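Local coordinates for protein Phenylalanine/tyrosine ammonia-lyase (Rhodosporidium toruloides, PDB 1Y2M) that catalyses the non-oxidative deamination of L-phenylalanine and L-tyrosine to trans-cinnamate and p-coumarate, working as a homotetramer built as a dimer of dimers, at residues I171-L176 against A190-L195; L185-A190 against A223-H228. All blocks are in the same frame, centred on the assembly; numbering follows the deposited sequence.

Contact 1: residues I171-L176 against A190-L195; sequences IRVNSL and ALTNFL
Val173 and Leu191 are the residues whose CA atoms come nearest, 7.1 Å apart, where helical segments 171-176 and 190-195 run nearly antiparallel at 153°, their axes 10.1 Å apart. The packing turns on CG2 of Val173, which comes within 3.5 Å of Leu191 CB and also touches CD1 of the same leucine, the two side chains lying antiparallel alongside one another. The valine's CG1 stands anti to the backbone N (chi1 172°), which leaves CG2 beside that N; both methyls meet CG2 of Thr192, whose side chain stands roughly perpendicular to the valine's, with Val173 CG2 to Thr192 CG2 at 3.9 Å. The threonine turns its hydroxyl back to the carbonyl of Glu189. This is an antiparallel helical hairpin in the PAL/histidase fold, made by the end of helix 162-176 and the middle of helix 185-197. Beside it, Arg172 lends only its aliphatic stem: CG lies 4.0 Å from Leu191 CD1, and bends at chi2 and chi3 then lead the guanidinium away from helix 185-197. There NH1 donates to Ser175 OG at 3.1 Å, the oxygen lying 22° out of the guanidinium plane, and NH2 bonds the backbone carbonyl of Asn270, a residue that probably binds cinnamate. Ser175 OG in turn donates to Arg172 O at 2.8 Å, on the same face of that carbonyl as Leu176 N.

Contact 2: residues L185-A190 against A223-H228; sequences LVVLEA and AAISGH
Ile225 faces Ala190 where segments 185-190 and 223-228 come nearest, 6.2 Å between their CA atoms, close enough for the alanine methyl to lie 4.0 Å from the isoleucine CB. The tight part is this one side chain set against one side of helix 185-197. With its CG1 lying between the backbone N and the carbonyl carbon (chi1 61°) and the chain extended beyond, Ile225 sends CD1 to Val187, whose CG1 it meets at 4.0 Å, one side chain laid crosswise to the other. CG2, the other branch, rests against the backbone of Ala190, 4.1 Å from its O. Cutting Ile225 back to an alanine would probably open a gap beside Val187, leaving its CG1 without a partner from this segment, and uncover the Ala190 backbone. The contact is looser toward solvent: Ala190 is partly exposed, and the chain after Ile225 turns off through the partly exposed Ser226, whose OG bonds back to the carbonyl of Ala222. Farther on, His228 is buried and packs on Gln687 of a neighbouring subunit. The turn itself is closed by Gly227 N to Ala224 O at 3.0 Å and His228 N to Ala223 O at 2.9 Å. With Gly227 at positive phi (70°), these bonds make a Schellman motif that closes the C-terminal end of helix 215-225 just after Ile225.

Overall arrangement
Contacts 1 and 2 lie with their centres about 9 Å apart and share helix 185-197, which lies between helix 162-176 and the end of helix 215-225, Leu191 touching both. Ala190 belongs to both segments of the shared helix. Along the chain the segments alternate, 171-176, 185-190, 190-195 and 223-228, so the first half of helix 185-197 meets the helix that follows, and its second half the helix that precedes. The two contacts also touch directly: Leu191 CD2 and Phe194 CE2 each approach Ile225 CG2 at 3.8 Å, while Leu176 CD1 meets Leu188 CD2 at 3.5 Å. The result is continuous apolar packing of three helices; contact 1 lies nearer the probable cinnamate site, contact 2 away from it.

Contact 1: residues I171-L176 against A190-L195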
loop_
_atom_site.group_PDB
_atom_site.type_symbol
_atom_site.label_atom_id
_atom_site.label_comp_id
_atom_site.label_asym_id
_atom_site.label_seq_id
_atom_site.Cartn_x
_atom_site.Cartn_y
_atom_site.Cartn_z
ATOM N N ILE B 171 -7.173 3.995 31.580
ATOM C CA ILE B 171 -5.749 4.336 31.344
ATOM C C ILE B 171 -5.542 5.801 31.691
ATOM O O ILE B 171 -4.544 6.170 32.287
ATOM C CB ILE B 171 -5.329 4.035 29.886
ATOM C CG1 ILE B 171 -5.380 2.532 29.634
ATOM C CG2 ILE B 171 -4.037 4.692 29.496
ATOM C CD1 ILE B 171 -5.293 2.158 28.141
ATOM N N ARG B 172 -6.504 6.644 31.323
ATOM C CA ARG B 172 -6.374 8.076 31.617
ATOM C C ARG B 172 -6.216 8.288 33.120
ATOM O O ARG B 172 -5.327 9.029 33.547
ATOM C CB ARG B 172 -7.588 8.866 31.118
ATOM C CG ARG B 172 -7.582 10.321 31.535
ATOM C CD ARG B 172 -6.117 10.826 31.585
ATOM N NE ARG B 172 -5.850 11.576 30.447
ATOM C CZ ARG B 172 -4.671 11.931 29.949
ATOM N NH1 ARG B 172 -3.464 11.615 30.442
ATOM N NH2 ARG B 172 -4.744 12.650 28.884
ATOM N N VAL B 173 -7.039 7.631 33.933
ATOM C CA VAL B 173 -6.921 7.756 35.377
ATOM C C VAL B 173 -5.545 7.287 35.856
ATOM O O VAL B 173 -4.878 7.964 36.645
ATOM C CB VAL B 173 -8.041 7.007 36.140
ATOM C CG1 VAL B 173 -7.783 6.980 37.622
ATOM C CG2 VAL B 173 -9.407 7.658 35.837
ATOM N N ASN B 174 -5.152 6.102 35.415
ATOM C CA ASN B 174 -3.884 5.557 35.855
ATOM C C ASN B 174 -2.769 6.527 35.551
ATOM O O ASN B 174 -1.924 6.760 36.407
ATOM C CB ASN B 174 -3.619 4.227 35.182
ATOM C CG ASN B 174 -2.425 3.487 35.782
ATOM O OD1 ASN B 174 -2.490 3.022 36.909
ATOM N ND2 ASN B 174 -1.345 3.358 35.001
ATOM N N SER B 175 -2.776 7.093 34.347
ATOM C CA SER B 175 -1.678 7.980 33.895
ATOM C C SER B 175 -1.601 9.293 34.683
ATOM O O SER B 175 -0.534 9.949 34.752
ATOM C CB SER B 175 -1.766 8.286 32.399
ATOM O OG SER B 175 -2.897 9.080 32.099
ATOM N N LEU B 176 -2.714 9.678 35.292
ATOM C CA LEU B 176 -2.758 10.878 36.155
ATOM C C LEU B 176 -2.497 10.623 37.646
ATOM O O LEU B 176 -2.279 11.582 38.397
ATOM C CB LEU B 176 -4.097 11.597 35.970
ATOM C CG LEU B 176 -4.370 12.118 34.541
ATOM C CD1 LEU B 176 -5.784 12.615 34.430
ATOM C CD2 LEU B 176 -3.402 13.212 34.092
ATOM N N ALA B 190 -14.137 11.401 39.228
ATOM C CA ALA B 190 -15.274 11.621 38.301
ATOM C C ALA B 190 -15.254 10.569 37.201
ATOM O O ALA B 190 -16.274 9.999 36.833
ATOM C CB ALA B 190 -15.202 12.973 37.706
ATOM N N LEU B 191 -14.062 10.275 36.719
ATOM C CA LEU B 191 -13.860 9.216 35.725
ATOM C C LEU B 191 -14.143 7.823 36.269
ATOM O O LEU B 191 -14.819 6.989 35.621
ATOM C CB LEU B 191 -12.433 9.288 35.139
ATOM C CG LEU B 191 -12.174 10.559 34.327
ATOM C CD1 LEU B 191 -10.661 10.734 34.111
ATOM C CD2 LEU B 191 -12.943 10.497 33.010
ATOM N N THR B 192 -13.611 7.543 37.460
ATOM C CA THR B 192 -13.868 6.211 38.016
ATOM C C THR B 192 -15.362 6.030 38.371
ATOM O O THR B 192 -15.908 4.943 38.201
ATOM C CB THR B 192 -12.895 5.848 39.193
ATOM O OG1 THR B 192 -13.116 6.751 40.289
ATOM C CG2 THR B 192 -11.436 5.917 38.742
ATOM N N ASN B 193 -16.024 7.108 38.754
ATOM C CA ASN B 193 -17.486 7.033 38.977
ATOM C C ASN B 193 -18.241 6.793 37.673
ATOM O O ASN B 193 -19.172 5.978 37.652
ATOM C CB ASN B 193 -18.004 8.262 39.678
ATOM C CG ASN B 193 -17.724 8.276 41.154
ATOM O OD1 ASN B 193 -17.580 7.222 41.791
ATOM N ND2 ASN B 193 -17.661 9.458 41.714
ATOM N N PHE B 194 -17.820 7.407 36.568
ATOM C CA PHE B 194 -18.395 7.055 35.269
ATOM C C PHE B 194 -18.204 5.587 34.975
ATOM O O PHE B 194 -19.142 4.881 34.571
ATOM C CB PHE B 194 -17.811 7.884 34.135
ATOM C CG PHE B 194 -18.523 9.186 33.899
ATOM C CD1 PHE B 194 -19.100 9.896 34.928
ATOM C CD2 PHE B 194 -18.585 9.698 32.631
ATOM C CE1 PHE B 194 -19.744 11.104 34.650
ATOM C CE2 PHE B 194 -19.203 10.873 32.359
ATOM C CZ PHE B 194 -19.789 11.573 33.358
ATOM N N LEU B 195 -16.984 5.086 35.159
ATOM C CA LEU B 195 -16.755 3.668 34.931
ATOM C C LEU B 195 -17.676 2.786 35.788
ATOM O O LEU B 195 -18.263 1.843 35.297
ATOM C CB LEU B 195 -15.271 3.282 35.194
ATOM C CG LEU B 195 -14.289 3.779 34.094
ATOM C CD1 LEU B 195 -12.864 3.813 34.620
ATOM C CD2 LEU B 195 -14.371 2.917 32.858
#

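Contact 2: residues L185-A190 against A223-H228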
loop_
_atom_site.group_PDB
_atom_site.type_symbol
_atom_site.label_atom_id
_atom_site.label_comp_id
_atom_site.label_asym_id
_atom_site.label_seq_id
_atom_site.Cartn_x
_atom_site.Cartn_y
_atom_site.Cartn_z
ATOM N N LEU B 185 -7.608 14.814 42.503
ATOM C CA LEU B 185 -8.188 13.518 42.760
ATOM C C LEU B 185 -9.682 13.494 42.463
ATOM O O LEU B 185 -10.169 12.516 41.891
ATOM C CB LEU B 185 -7.963 13.117 44.208
ATOM C CG LEU B 185 -8.449 11.737 44.600
ATOM C CD1 LEU B 185 -7.742 10.661 43.785
ATOM C CD2 LEU B 185 -8.234 11.527 46.104
ATOM N N VAL B 186 -10.397 14.559 42.787
ATOM C CA VAL B 186 -11.820 14.613 42.506
ATOM C C VAL B 186 -12.147 14.424 41.011
ATOM O O VAL B 186 -13.195 13.834 40.659
ATOM C CB VAL B 186 -12.439 15.903 43.061
ATOM C CG1 VAL B 186 -11.944 17.103 42.350
ATOM C CG2 VAL B 186 -13.930 15.813 43.001
ATOM N N VAL B 187 -11.267 14.912 40.144
ATOM C CA VAL B 187 -11.406 14.742 38.705
ATOM C C VAL B 187 -11.215 13.252 38.326
ATOM O O VAL B 187 -11.949 12.689 37.489
ATOM C CB VAL B 187 -10.426 15.651 37.938
ATOM C CG1 VAL B 187 -10.415 15.349 36.446
ATOM C CG2 VAL B 187 -10.773 17.083 38.175
ATOM N N LEU B 188 -10.211 12.611 38.914
ATOM C CA LEU B 188 -9.958 11.217 38.613
ATOM C C LEU B 188 -11.122 10.380 39.104
ATOM O O LEU B 188 -11.590 9.467 38.393
ATOM C CB LEU B 188 -8.648 10.722 39.266
ATOM C CG LEU B 188 -7.400 11.561 38.949
ATOM C CD1 LEU B 188 -6.166 10.750 39.466
ATOM C CD2 LEU B 188 -7.276 11.941 37.520
ATOM N N GLU B 189 -11.624 10.720 40.292
ATOM C CA GLU B 189 -12.823 10.090 40.814
ATOM C C GLU B 189 -14.061 10.291 39.943
ATOM O O GLU B 189 -14.935 9.439 39.905
ATOM C CB GLU B 189 -13.102 10.563 42.261
ATOM C CG GLU B 189 -12.046 10.067 43.217
ATOM C CD GLU B 189 -12.277 10.585 44.650
ATOM O OE1 GLU B 189 -12.949 11.638 44.840
ATOM O OE2 GLU B 189 -11.732 9.968 45.590
ATOM N N ALA B 190 -14.137 11.401 39.228
ATOM C CA ALA B 190 -15.274 11.621 38.301
ATOM C C ALA B 190 -15.254 10.569 37.201
ATOM O O ALA B 190 -16.274 9.999 36.833
ATOM C CB ALA B 190 -15.202 12.973 37.706
ATOM N N ALA B 223 -15.379 16.800 28.587
ATOM C CA ALA B 223 -16.640 17.532 28.510
ATOM C C ALA B 223 -17.795 16.809 29.247
ATOM O O ALA B 223 -18.637 17.438 29.855
ATOM C CB ALA B 223 -16.997 17.784 27.064
ATOM N N ALA B 224 -17.814 15.480 29.141
ATOM C CA ALA B 224 -18.819 14.684 29.781
ATOM C C ALA B 224 -18.715 14.796 31.314
ATOM O O ALA B 224 -19.732 15.121 31.958
ATOM C CB ALA B 224 -18.771 13.261 29.323
ATOM N N ILE B 225 -17.551 14.538 31.905
ATOM C CA ILE B 225 -17.442 14.634 33.356
ATOM C C ILE B 225 -17.663 16.057 33.887
ATOM O O ILE B 225 -17.985 16.256 35.064
ATOM C CB ILE B 225 -16.112 14.038 33.913
ATOM C CG1 ILE B 225 -14.873 14.762 33.363
ATOM C CG2 ILE B 225 -16.061 12.585 33.619
ATOM C CD1 ILE B 225 -13.603 14.443 34.149
ATOM N N SER B 226 -17.430 17.051 33.030
ATOM C CA SER B 226 -17.637 18.429 33.415
ATOM C C SER B 226 -19.053 18.947 33.061
ATOM O O SER B 226 -19.389 20.101 33.337
ATOM C CB SER B 226 -16.512 19.298 32.827
ATOM O OG SER B 226 -16.601 19.328 31.462
ATOM N N GLY B 227 -19.893 18.099 32.485
ATOM C CA GLY B 227 -21.282 18.463 32.261
ATOM C C GLY B 227 -21.486 19.527 31.183
ATOM O O GLY B 227 -22.407 20.336 31.293
ATOM N N HIS B 228 -20.630 19.520 30.153
ATOM C CA HIS B 228 -20.839 20.403 28.986
ATOM C C HIS B 228 -22.291 20.246 28.533
ATOM O O HIS B 228 -22.802 19.146 28.484
ATOM C CB HIS B 228 -19.924 20.007 27.838
ATOM C CG HIS B 228 -19.881 21.003 26.722
ATOM N ND1 HIS B 228 -20.916 21.171 25.826
ATOM C CD2 HIS B 228 -18.887 21.828 26.312
ATOM C CE1 HIS B 228 -20.571 22.084 24.932
ATOM N NE2 HIS B 228 -19.351 22.502 25.202
#